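Local coordinates for type VI immunity protein Atu4351 (Agrobacterium fabrum, PDB 6ITW) that probably serves as the immunity protein (antitoxin) of a type VI secretion effector–immunity pair, protecting the bacterium from its cognate toxin, at residues 55-69 and 84-96. Residues are numbered along the deposited sequence; the frame is centred on the assembly and turned at random.
Sequences GYFQFCNPEKYKSIV and THALGFSAFGKIL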
ATOM      1  N   GLY A  55       4.695  13.140   1.660  1.00 40.54           N
ATOM      2  CA  GLY A  55       5.142  11.905   1.035  1.00 32.81           C
ATOM      3  C   GLY A  55       4.985  10.679   1.906  1.00 33.17           C
ATOM      4  O   GLY A  55       5.316   9.577   1.459  1.00 32.89           O
ATOM      5  N   TYR A  56       4.477  10.836   3.129  1.00 34.64           N
ATOM      6  CA  TYR A  56       4.276   9.693   4.013  1.00 34.09           C
ATOM      7  C   TYR A  56       3.250   8.719   3.445  1.00 33.28           C
ATOM      8  O   TYR A  56       3.294   7.518   3.749  1.00 35.36           O
ATOM      9  CB  TYR A  56       3.848  10.203   5.389  1.00 32.03           C
ATOM     10  CG  TYR A  56       3.964   9.222   6.519  1.00 34.30           C
ATOM     11  CD1 TYR A  56       5.145   9.121   7.260  1.00 33.24           C
ATOM     12  CD2 TYR A  56       2.884   8.417   6.874  1.00 33.39           C
ATOM     13  CE1 TYR A  56       5.254   8.222   8.316  1.00 34.02           C
ATOM     14  CE2 TYR A  56       2.973   7.525   7.923  1.00 36.49           C
ATOM     15  CZ  TYR A  56       4.165   7.428   8.641  1.00 38.61           C
ATOM     16  OH  TYR A  56       4.254   6.544   9.683  1.00 38.79           O
ATOM     17  N   PHE A  57       2.317   9.219   2.633  1.00 28.86           N
ATOM     18  CA  PHE A  57       1.361   8.405   1.894  1.00 30.05           C
ATOM     19  C   PHE A  57       1.017   9.154   0.611  1.00 31.89           C
ATOM     20  O   PHE A  57       1.007  10.382   0.580  1.00 34.63           O
ATOM     21  CB  PHE A  57       0.099   8.105   2.727  1.00 26.26           C
ATOM     22  CG  PHE A  57      -0.914   7.203   2.027  1.00 30.90           C
ATOM     23  CD1 PHE A  57      -0.839   5.813   2.135  1.00 30.96           C
ATOM     24  CD2 PHE A  57      -1.952   7.750   1.279  1.00 29.98           C
ATOM     25  CE1 PHE A  57      -1.782   4.991   1.509  1.00 34.26           C
ATOM     26  CE2 PHE A  57      -2.887   6.944   0.638  1.00 31.00           C
ATOM     27  CZ  PHE A  57      -2.807   5.562   0.752  1.00 33.43           C
ATOM     28  N   GLN A  58       0.780   8.412  -0.457  1.00 28.67           N
ATOM     29  CA  GLN A  58       0.333   8.996  -1.707  1.00 31.02           C
ATOM     30  C   GLN A  58      -0.689   8.054  -2.313  1.00 33.33           C
ATOM     31  O   GLN A  58      -0.616   6.841  -2.105  1.00 30.10           O
ATOM     32  CB  GLN A  58       1.480   9.222  -2.693  1.00 26.15           C
ATOM     33  CG  GLN A  58       2.154   7.953  -3.161  1.00 27.18           C
ATOM     34  CD  GLN A  58       3.430   8.231  -3.918  1.00 32.16           C
ATOM     35  OE1 GLN A  58       3.432   8.280  -5.152  1.00 31.30           O
ATOM     36  NE2 GLN A  58       4.538   8.420  -3.180  1.00 28.04           N
ATOM     37  N   PHE A  59      -1.656   8.617  -3.036  1.00 32.48           N
ATOM     38  CA  PHE A  59      -2.642   7.809  -3.734  1.00 30.60           C
ATOM     39  C   PHE A  59      -2.142   7.536  -5.137  1.00 35.44           C
ATOM     40  O   PHE A  59      -1.353   8.310  -5.701  1.00 31.30           O
ATOM     41  CB  PHE A  59      -4.002   8.505  -3.807  1.00 30.47           C
ATOM     42  CG  PHE A  59      -4.676   8.663  -2.488  1.00 29.08           C
ATOM     43  CD1 PHE A  59      -4.434   9.792  -1.693  1.00 28.22           C
ATOM     44  CD2 PHE A  59      -5.566   7.695  -2.031  1.00 30.28           C
ATOM     45  CE1 PHE A  59      -5.067   9.947  -0.445  1.00 28.18           C
ATOM     46  CE2 PHE A  59      -6.200   7.844  -0.791  1.00 33.83           C
ATOM     47  CZ  PHE A  59      -5.950   8.980  -0.005  1.00 31.70           C
ATOM     48  N   CYS A  60      -2.607   6.423  -5.699  1.00 28.78           N
ATOM     49  CA  CYS A  60      -2.173   6.006  -7.021  1.00 34.63           C
ATOM     50  C   CYS A  60      -3.371   5.504  -7.813  1.00 34.33           C
ATOM     51  O   CYS A  60      -4.381   5.072  -7.252  1.00 29.21           O
ATOM     52  CB  CYS A  60      -1.088   4.910  -6.949  1.00 29.61           C
ATOM     53  SG  CYS A  60      -1.637   3.311  -6.229  1.00 36.70           S
ATOM     54  N   ASN A  61      -3.234   5.554  -9.132  1.00 32.30           N
ATOM     55  CA  ASN A  61      -4.231   4.985 -10.021  1.00 34.47           C
ATOM     56  C   ASN A  61      -4.094   3.467 -10.053  1.00 29.75           C
ATOM     57  O   ASN A  61      -3.069   2.964 -10.520  1.00 39.29           O
ATOM     58  CB  ASN A  61      -4.073   5.589 -11.418  1.00 35.36           C
ATOM     59  CG  ASN A  61      -5.216   5.226 -12.349  1.00 42.49           C
ATOM     60  OD1 ASN A  61      -5.718   4.089 -12.335  1.00 37.06           O
ATOM     61  ND2 ASN A  61      -5.646   6.200 -13.158  1.00 38.04           N
ATOM     62  N   PRO A  62      -5.096   2.706  -9.579  1.00 35.02           N
ATOM     63  CA  PRO A  62      -4.966   1.231  -9.566  1.00 37.38           C
ATOM     64  C   PRO A  62      -4.625   0.647 -10.914  1.00 36.43           C
ATOM     65  O   PRO A  62      -3.932  -0.374 -10.996  1.00 34.83           O
ATOM     66  CB  PRO A  62      -6.349   0.739  -9.112  1.00 36.14           C
ATOM     67  CG  PRO A  62      -7.084   1.943  -8.648  1.00 36.38           C
ATOM     68  CD  PRO A  62      -6.455   3.147  -9.239  1.00 38.85           C
ATOM     69  N   GLU A  63      -5.127   1.266 -11.982  1.00 36.84           N
ATOM     70  CA  GLU A  63      -4.828   0.785 -13.319  1.00 45.04           C
ATOM     71  C   GLU A  63      -3.327   0.833 -13.602  1.00 44.55           C
ATOM     72  O   GLU A  63      -2.784  -0.085 -14.225  1.00 43.26           O
ATOM     73  CB  GLU A  63      -5.622   1.600 -14.343  1.00 44.83           C
ATOM     74  CG  GLU A  63      -5.631   0.991 -15.744  1.00 57.25           C
ATOM     75  CD  GLU A  63      -6.377  -0.350 -15.819  1.00 67.73           C
ATOM     76  OE1 GLU A  63      -7.073  -0.745 -14.845  1.00 63.49           O
ATOM     77  OE2 GLU A  63      -6.266  -1.011 -16.870  1.00 68.07           O
ATOM     78  N   LYS A  64      -2.630   1.865 -13.109  1.00 35.68           N
ATOM     79  CA  LYS A  64      -1.212   2.043 -13.422  1.00 41.82           C
ATOM     80  C   LYS A  64      -0.314   1.077 -12.653  1.00 37.92           C
ATOM     81  O   LYS A  64       0.797   0.789 -13.114  1.00 39.37           O
ATOM     82  CB  LYS A  64      -0.796   3.501 -13.160  1.00 37.60           C
ATOM     83  CG  LYS A  64      -1.387   4.457 -14.219  1.00 44.55           C
ATOM     84  CD  LYS A  64      -1.300   5.949 -13.863  1.00 45.93           C
ATOM     85  CE  LYS A  64       0.138   6.457 -13.810  1.00 52.66           C
ATOM     86  NZ  LYS A  64       0.204   7.957 -13.910  1.00 49.88           N
ATOM     87  N   TYR A  65      -0.780   0.548 -11.523  1.00 34.13           N
ATOM     88  CA  TYR A  65       0.020  -0.334 -10.675  1.00 38.84           C
ATOM     89  C   TYR A  65      -0.507  -1.768 -10.607  1.00 38.45           C
ATOM     90  O   TYR A  65      -0.073  -2.526  -9.730  1.00 43.01           O
ATOM     91  CB  TYR A  65       0.119   0.259  -9.262  1.00 34.36           C
ATOM     92  CG  TYR A  65       0.929   1.546  -9.236  1.00 35.82           C
ATOM     93  CD1 TYR A  65       0.350   2.765  -9.603  1.00 36.38           C
ATOM     94  CD2 TYR A  65       2.277   1.542  -8.883  1.00 33.15           C
ATOM     95  CE1 TYR A  65       1.083   3.949  -9.601  1.00 32.57           C
ATOM     96  CE2 TYR A  65       3.026   2.725  -8.883  1.00 36.19           C
ATOM     97  CZ  TYR A  65       2.416   3.924  -9.242  1.00 33.71           C
ATOM     98  OH  TYR A  65       3.127   5.098  -9.228  1.00 29.39           O
ATOM     99  N   LYS A  66      -1.402  -2.180 -11.515  1.00 39.71           N
ATOM    100  CA  LYS A  66      -1.997  -3.521 -11.410  1.00 43.07           C
ATOM    101  C   LYS A  66      -0.975  -4.629 -11.669  1.00 39.75           C
ATOM    102  O   LYS A  66      -1.105  -5.733 -11.122  1.00 41.56           O
ATOM    103  CB  LYS A  66      -3.182  -3.661 -12.373  1.00 42.79           C
ATOM    104  CG  LYS A  66      -2.790  -3.517 -13.844  1.00 46.61           C
ATOM    105  CD  LYS A  66      -3.976  -3.148 -14.745  1.00 55.46           C
ATOM    106  CE  LYS A  66      -4.846  -4.339 -15.093  1.00 59.77           C
ATOM    107  NZ  LYS A  66      -5.505  -4.139 -16.426  1.00 65.51           N
ATOM    108  N   SER A  67       0.051  -4.363 -12.479  1.00 35.64           N
ATOM    109  CA  SER A  67       1.104  -5.355 -12.652  1.00 34.71           C
ATOM    110  C   SER A  67       1.810  -5.666 -11.335  1.00 40.13           C
ATOM    111  O   SER A  67       2.261  -6.802 -11.130  1.00 39.48           O
ATOM    112  CB  SER A  67       2.117  -4.890 -13.696  1.00 40.50           C
ATOM    113  OG  SER A  67       2.702  -3.653 -13.318  1.00 51.81           O
ATOM    114  N   ILE A  68       1.928  -4.684 -10.433  1.00 39.74           N
ATOM    115  CA  ILE A  68       2.570  -4.973  -9.152  1.00 38.83           C
ATOM    116  C   ILE A  68       1.710  -5.930  -8.345  1.00 37.24           C
ATOM    117  O   ILE A  68       2.213  -6.901  -7.771  1.00 37.09           O
ATOM    118  CB  ILE A  68       2.856  -3.678  -8.374  1.00 35.19           C
ATOM    119  CG1 ILE A  68       3.705  -2.724  -9.221  1.00 37.14           C
ATOM    120  CG2 ILE A  68       3.519  -3.984  -7.040  1.00 27.98           C
ATOM    121  CD1 ILE A  68       4.891  -3.368  -9.894  1.00 33.66           C
ATOM    122  N   VAL A  69       0.398  -5.681  -8.301  1.00 37.57           N
ATOM    123  CA  VAL A  69      -0.521  -6.620  -7.661  1.00 41.39           C
ATOM    124  C   VAL A  69      -0.431  -7.987  -8.323  1.00 39.95           C
ATOM    125  O   VAL A  69      -0.408  -9.022  -7.643  1.00 33.94           O
ATOM    126  CB  VAL A  69      -1.962  -6.088  -7.716  1.00 40.18           C
ATOM    127  CG1 VAL A  69      -2.876  -7.040  -6.961  1.00 38.52           C
ATOM    128  CG2 VAL A  69      -2.042  -4.659  -7.167  1.00 36.52           C
ATOM    129  N   THR A  84      -7.993  -7.452  -6.714  1.00 41.16           N
ATOM    130  CA  THR A  84      -7.257  -6.681  -5.720  1.00 41.94           C
ATOM    131  C   THR A  84      -6.670  -5.457  -6.396  1.00 35.96           C
ATOM    132  O   THR A  84      -6.003  -5.570  -7.431  1.00 38.77           O
ATOM    133  CB  THR A  84      -6.156  -7.514  -5.066  1.00 39.57           C
ATOM    134  OG1 THR A  84      -6.697  -8.779  -4.651  1.00 38.43           O
ATOM    135  CG2 THR A  84      -5.579  -6.764  -3.852  1.00 35.54           C
ATOM    136  N   HIS A  85      -6.921  -4.291  -5.815  1.00 34.48           N
ATOM    137  CA  HIS A  85      -6.678  -3.032  -6.505  1.00 36.81           C
ATOM    138  C   HIS A  85      -5.830  -2.128  -5.630  1.00 31.40           C
ATOM    139  O   HIS A  85      -6.215  -1.822  -4.497  1.00 34.52           O
ATOM    140  CB  HIS A  85      -8.010  -2.374  -6.870  1.00 34.92           C
ATOM    141  CG  HIS A  85      -8.970  -3.336  -7.488  1.00 40.08           C
ATOM    142  ND1 HIS A  85      -8.768  -3.878  -8.741  1.00 43.85           N
ATOM    143  CD2 HIS A  85     -10.098  -3.908  -7.004  1.00 37.66           C
ATOM    144  CE1 HIS A  85      -9.750  -4.720  -9.012  1.00 45.15           C
ATOM    145  NE2 HIS A  85     -10.568  -4.758  -7.974  1.00 43.86           N
ATOM    146  N   ALA A  86      -4.695  -1.689  -6.169  1.00 31.48           N
ATOM    147  CA  ALA A  86      -3.769  -0.823  -5.439  1.00 36.24           C
ATOM    148  C   ALA A  86      -4.316   0.604  -5.415  1.00 35.38           C
ATOM    149  O   ALA A  86      -4.526   1.210  -6.473  1.00 35.46           O
ATOM    150  CB  ALA A  86      -2.385  -0.859  -6.093  1.00 29.91           C
ATOM    151  N   LEU A  87      -4.520   1.153  -4.214  1.00 32.42           N
ATOM    152  CA  LEU A  87      -5.106   2.483  -4.074  1.00 34.52           C
ATOM    153  C   LEU A  87      -4.097   3.561  -3.703  1.00 35.25           C
ATOM    154  O   LEU A  87      -4.320   4.735  -4.028  1.00 31.76           O
ATOM    155  CB  LEU A  87      -6.215   2.472  -3.017  1.00 27.14           C
ATOM    156  CG  LEU A  87      -7.284   1.391  -3.201  1.00 36.62           C
ATOM    157  CD1 LEU A  87      -8.304   1.464  -2.077  1.00 34.24           C
ATOM    158  CD2 LEU A  87      -7.960   1.503  -4.570  1.00 33.28           C
ATOM    159  N   GLY A  88      -3.012   3.198  -3.024  1.00 34.54           N
ATOM    160  CA  GLY A  88      -1.991   4.150  -2.616  1.00 28.78           C
ATOM    161  C   GLY A  88      -0.875   3.409  -1.914  1.00 33.89           C
ATOM    162  O   GLY A  88      -0.957   2.197  -1.680  1.00 35.75           O
ATOM    163  N   PHE A  89       0.185   4.144  -1.565  1.00 33.74           N
ATOM    164  CA  PHE A  89       1.259   3.494  -0.822  1.00 32.69           C
ATOM    165  C   PHE A  89       2.019   4.474   0.064  1.00 31.77           C
ATOM    166  O   PHE A  89       2.156   5.662  -0.248  1.00 31.09           O
ATOM    167  CB  PHE A  89       2.243   2.764  -1.758  1.00 29.67           C
ATOM    168  CG  PHE A  89       2.538   3.496  -3.052  1.00 31.52           C
ATOM    169  CD1 PHE A  89       3.594   4.405  -3.132  1.00 29.68           C
ATOM    170  CD2 PHE A  89       1.790   3.234  -4.202  1.00 32.60           C
ATOM    171  CE1 PHE A  89       3.895   5.042  -4.328  1.00 31.24           C
ATOM    172  CE2 PHE A  89       2.088   3.863  -5.408  1.00 32.33           C
ATOM    173  CZ  PHE A  89       3.136   4.771  -5.470  1.00 33.12           C
ATOM    174  N   SER A  90       2.528   3.943   1.174  1.00 26.49           N
ATOM    175  CA  SER A  90       3.456   4.666   2.030  1.00 26.71           C
ATOM    176  C   SER A  90       4.681   5.139   1.266  1.00 30.62           C
ATOM    177  O   SER A  90       4.877   4.799   0.090  1.00 29.53           O
ATOM    178  CB  SER A  90       3.911   3.780   3.190  1.00 27.58           C
ATOM    179  OG  SER A  90       4.947   2.900   2.760  1.00 30.21           O
ATOM    180  N   ALA A  91       5.537   5.886   1.964  1.00 27.91           N
ATOM    181  CA  ALA A  91       6.783   6.379   1.403  1.00 29.85           C
ATOM    182  C   ALA A  91       7.787   5.269   1.095  1.00 33.91           C
ATOM    183  O   ALA A  91       8.766   5.515   0.371  1.00 32.04           O
ATOM    184  CB  ALA A  91       7.396   7.376   2.386  1.00 30.96           C
ATOM    185  N   PHE A  92       7.591   4.073   1.651  1.00 31.11           N
ATOM    186  CA  PHE A  92       8.467   2.932   1.417  1.00 30.68           C
ATOM    187  C   PHE A  92       7.810   1.865   0.543  1.00 32.71           C
ATOM    188  O   PHE A  92       8.287   0.726   0.492  1.00 36.21           O
ATOM    189  CB  PHE A  92       8.916   2.332   2.750  1.00 33.93           C
ATOM    190  CG  PHE A  92       9.518   3.349   3.684  1.00 37.78           C
ATOM    191  CD1 PHE A  92      10.879   3.625   3.648  1.00 32.44           C
ATOM    192  CD2 PHE A  92       8.716   4.059   4.564  1.00 35.70           C
ATOM    193  CE1 PHE A  92      11.426   4.586   4.476  1.00 38.30           C
ATOM    194  CE2 PHE A  92       9.265   5.020   5.407  1.00 36.66           C
ATOM    195  CZ  PHE A  92      10.620   5.281   5.364  1.00 36.47           C
ATOM    196  N   GLY A  93       6.725   2.199  -0.146  1.00 31.75           N
ATOM    197  CA  GLY A  93       6.170   1.255  -1.098  1.00 30.74           C
ATOM    198  C   GLY A  93       5.205   0.259  -0.503  1.00 34.17           C
ATOM    199  O   GLY A  93       4.865  -0.726  -1.161  1.00 35.20           O
ATOM    200  N   LYS A  94       4.742   0.485   0.723  1.00 32.88           N
ATOM    201  CA  LYS A  94       3.747  -0.388   1.341  1.00 35.38           C
ATOM    202  C   LYS A  94       2.372   0.003   0.802  1.00 32.73           C
ATOM    203  O   LYS A  94       1.849   1.075   1.133  1.00 29.96           O
ATOM    204  CB  LYS A  94       3.815  -0.270   2.865  1.00 34.19           C
ATOM    205  CG  LYS A  94       2.882  -1.180   3.658  1.00 33.94           C
ATOM    206  CD  LYS A  94       3.253  -1.137   5.140  1.00 40.85           C
ATOM    207  CE  LYS A  94       2.582  -2.230   5.968  1.00 46.65           C
ATOM    208  NZ  LYS A  94       2.806  -2.044   7.454  1.00 52.57           N
ATOM    209  N   ILE A  95       1.780  -0.880  -0.002  1.00 29.94           N
ATOM    210  CA  ILE A  95       0.571  -0.583  -0.768  1.00 29.33           C
ATOM    211  C   ILE A  95      -0.683  -0.792   0.076  1.00 32.81           C
ATOM    212  O   ILE A  95      -0.877  -1.856   0.684  1.00 32.73           O
ATOM    213  CB  ILE A  95       0.519  -1.463  -2.021  1.00 29.35           C
ATOM    214  CG1 ILE A  95       1.712  -1.139  -2.927  1.00 30.61           C
ATOM    215  CG2 ILE A  95      -0.830  -1.311  -2.723  1.00 28.58           C
ATOM    216  CD1 ILE A  95       1.887  -2.123  -4.075  1.00 31.79           C
ATOM    217  N   LEU A  96      -1.550   0.218   0.100  1.00 28.89           N
ATOM    218  CA  LEU A  96      -2.930   0.058   0.550  1.00 26.41           C
ATOM    219  C   LEU A  96      -3.763  -0.386  -0.647  1.00 38.25           C
ATOM    220  O   LEU A  96      -3.862   0.346  -1.649  1.00 34.91           O
ATOM    221  CB  LEU A  96      -3.482   1.357   1.126  1.00 35.83           C
ATOM    222  CG  LEU A  96      -4.979   1.385   1.457  1.00 39.57           C
ATOM    223  CD1 LEU A  96      -5.357   0.197   2.322  1.00 42.52           C
ATOM    224  CD2 LEU A  96      -5.372   2.681   2.164  1.00 36.57           C
TER
HETATM  225  O   HOH W   1       4.084   7.998  -0.470  1.00 30.77           O
HETATM  226  O   HOH W   2      -4.182  -2.193  -9.099  1.00 36.70           O
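The F89 ring meets Q58 with one face and Y65 with its edge. Q58 CG sits over that face, 4.0 Å from the F89 ring centroid, and the Q58 amide follows with its plane 31° from the ring. A chi1 of 64° places Q58 CG between its backbone N and carbonyl carbon, bringing the chain across F89, while OE1 and NE2 bond to G168 N and Q169 O. A water also joins Q58 NE2 to the carbonyls of G55 and F89. Y65 turns one ring face to the F89 edge in a T-shaped pair, centroids 5.3 Å apart. C60 CB packs on F89 CE2 at 3.7 Å. Strands 57-59 and 84-90, both within the GAD-like region, are antiparallel neighbours in the large mixed sheet; Q58 and F89 exchange backbone bonds, F89 N to Q58 O at 2.9 Å, and C60 N reaches L87 O at 2.9 Å. L87 and G88 form a classic beta bulge opposite L96. On the other sheet face, F57 CZ lies 3.7 Å from G88 CA, and the F57 ring edge meets the L96 side chain. In the first turn of helix 66-73, V69 sets its two methyls against residues two apart on the strand: CG1 touches T84 CB and V69 CG2 meets A86 CB at 4.0 Å.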